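PDB 3RH9: succinate-semialdehyde dehydrogenase (NAD(P)(+)) from Marinobacter aquaeolei, which probably oxidises succinate semialdehyde to succinate with NAD+ or NADP+ as the electron acceptor, as a member of the aldehyde dehydrogenase family. Local coordinates for residues A27-Y32 and E185-M190. Residues are numbered along the deposited sequence; the frame is centred on the assembly and turned at random.
Sequences ATFDVY and ETPLTM
Pro187 pushes the CG corner of its ring into the angle between two side chains of strand 28-32, Phe29 and Val31, which alternate with Asp30 and so project from the same face of the strand. The proline comes at the phenylalanine from the opposite direction and meets the edge of the aromatic ring, close to its plane, with CG 3.7 Å from both Phe29 CE1 and CZ; the long, flat side chain of phenylalanine spans the gap from the strand. Past Val31 it slides alongside, Pro187 CG lying 3.7 Å from Val31 CG2. Valine suits this place because its two methyls diverge: with CG1 anti to the backbone N (chi1 -173°), CG2 faces CG and CD of the proline, while CG1, still near CD, goes on to the carbonyl oxygen of Glu185 at 3.7 Å and, more loosely, Leu188 CD1 at 4.2 Å. Leucine is long enough to bring that methyl in although its CB does not point at the strand. Strand 28-32 pairs antiparallel with strand 39-44 in a two-stranded hairpin, which here packs against the loop from strand 178-181 to helix 188-197, a beta-alpha connection between parallel strands of the Rossmann-like sheet of the aldehyde dehydrogenase fold. No hydrogen bond crosses between the segments. Proline is tolerated near a helix start, where its missing N-H costs no helical bond. Glu98 of helix 88-99 accepts hydrogen bonds from Leu188 N and Thr189 OG1.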
loop_
_atom_site.group_PDB
_atom_site.type_symbol
_atom_site.label_atom_id
_atom_site.label_comp_id
_atom_site.label_asym_id
_atom_site.label_seq_id
_atom_site.Cartn_x
_atom_site.Cartn_y
_atom_site.Cartn_z
ATOM N N ALA A 27 -3.232 19.585 32.287
ATOM C CA ALA A 27 -2.372 18.416 32.096
ATOM C C ALA A 27 -1.158 18.763 31.236
ATOM O O ALA A 27 -1.301 19.223 30.116
ATOM C CB ALA A 27 -3.146 17.271 31.478
ATOM N N THR A 28 0.037 18.540 31.760
ATOM C CA THR A 28 1.234 18.899 31.026
ATOM C C THR A 28 2.189 17.731 30.814
ATOM O O THR A 28 2.091 16.719 31.493
ATOM C CB THR A 28 1.938 20.061 31.723
ATOM O OG1 THR A 28 1.727 21.244 30.947
ATOM C CG2 THR A 28 3.439 19.798 31.876
ATOM N N PHE A 29 3.081 17.855 29.832
ATOM C CA PHE A 29 4.235 16.953 29.709
ATOM C C PHE A 29 5.473 17.786 29.476
ATOM O O PHE A 29 5.390 18.872 28.903
ATOM C CB PHE A 29 4.050 15.847 28.634
ATOM C CG PHE A 29 4.093 16.328 27.185
ATOM C CD1 PHE A 29 5.305 16.468 26.512
ATOM C CD2 PHE A 29 2.912 16.576 26.479
ATOM C CE1 PHE A 29 5.345 16.884 25.167
ATOM C CE2 PHE A 29 2.939 16.984 25.146
ATOM C CZ PHE A 29 4.156 17.142 24.489
ATOM N N ASP A 30 6.620 17.297 29.934
ATOM C CA ASP A 30 7.845 18.084 29.850
ATOM C C ASP A 30 8.635 17.843 28.568
ATOM O O ASP A 30 8.713 16.722 28.055
ATOM C CB ASP A 30 8.744 17.812 31.061
ATOM C CG ASP A 30 8.107 18.246 32.379
ATOM O OD1 ASP A 30 7.020 18.875 32.362
ATOM O OD2 ASP A 30 8.707 17.964 33.443
ATOM N N VAL A 31 9.225 18.911 28.053
ATOM C CA VAL A 31 10.230 18.783 27.015
ATOM C C VAL A 31 11.581 19.154 27.614
ATOM O O VAL A 31 11.700 20.130 28.356
ATOM C CB VAL A 31 9.923 19.691 25.808
ATOM C CG1 VAL A 31 10.884 19.410 24.669
ATOM C CG2 VAL A 31 8.486 19.493 25.356
ATOM N N TYR A 32 12.604 18.373 27.302
ATOM C CA TYR A 32 13.938 18.638 27.829
ATOM C C TYR A 32 14.878 19.110 26.744
ATOM O O TYR A 32 14.710 18.759 25.594
ATOM C CB TYR A 32 14.504 17.360 28.429
ATOM C CG TYR A 32 13.942 17.016 29.789
ATOM C CD1 TYR A 32 12.711 16.374 29.915
ATOM C CD2 TYR A 32 14.648 17.329 30.953
ATOM C CE1 TYR A 32 12.205 16.053 31.154
ATOM C CE2 TYR A 32 14.140 17.015 32.199
ATOM C CZ TYR A 32 12.922 16.375 32.292
ATOM O OH TYR A 32 12.423 16.065 33.530
ATOM N N GLU A 185 9.008 14.262 22.438
ATOM C CA GLU A 185 10.378 14.736 22.615
ATOM C C GLU A 185 10.640 16.000 21.802
ATOM O O GLU A 185 11.546 16.775 22.117
ATOM C CB GLU A 185 11.391 13.660 22.196
ATOM C CG GLU A 185 11.431 12.415 23.091
ATOM C CD GLU A 185 10.380 11.350 22.718
ATOM O OE1 GLU A 185 9.645 11.536 21.710
ATOM O OE2 GLU A 185 10.304 10.321 23.439
ATOM N N THR A 186 9.856 16.196 20.743
ATOM C CA THR A 186 10.063 17.337 19.850
ATOM C C THR A 186 8.776 17.970 19.328
ATOM O O THR A 186 8.563 18.038 18.122
ATOM C CB THR A 186 10.957 16.950 18.656
ATOM O OG1 THR A 186 10.514 15.695 18.124
ATOM C CG2 THR A 186 12.422 16.841 19.094
ATOM N N PRO A 187 7.927 18.465 20.239
ATOM C CA PRO A 187 6.664 19.086 19.844
ATOM C C PRO A 187 6.840 20.551 19.435
ATOM O O PRO A 187 6.005 21.091 18.720
ATOM C CB PRO A 187 5.837 19.030 21.124
ATOM C CG PRO A 187 6.755 18.546 22.206
ATOM C CD PRO A 187 8.134 18.554 21.690
ATOM N N LEU A 188 7.913 21.188 19.883
ATOM C CA LEU A 188 8.028 22.634 19.741
ATOM C C LEU A 188 8.315 23.056 18.309
ATOM O O LEU A 188 7.938 24.151 17.883
ATOM C CB LEU A 188 9.093 23.205 20.686
ATOM C CG LEU A 188 9.048 22.710 22.135
ATOM C CD1 LEU A 188 10.305 23.146 22.858
ATOM C CD2 LEU A 188 7.776 23.167 22.857
ATOM N N THR A 189 9.000 22.199 17.567
ATOM C CA THR A 189 9.290 22.528 16.191
ATOM C C THR A 189 7.948 22.501 15.497
ATOM O O THR A 189 7.672 23.316 14.622
ATOM C CB THR A 189 10.283 21.541 15.560
ATOM O OG1 THR A 189 11.557 21.719 16.175
ATOM C CG2 THR A 189 10.451 21.803 14.088
HETATM N N MSE A 190 7.102 21.567 15.921
HETATM C CA MSE A 190 5.795 21.409 15.315
HETATM C C MSE A 190 4.944 22.638 15.614
HETATM O O MSE A 190 4.279 23.193 14.728
HETATM C CB MSE A 190 5.106 20.137 15.817
HETATM C CG MSE A 190 3.958 19.701 14.919
HETATM SE SE MSE A 190 4.631 19.403 13.098
HETATM C CE MSE A 190 3.076 19.921 12.094
#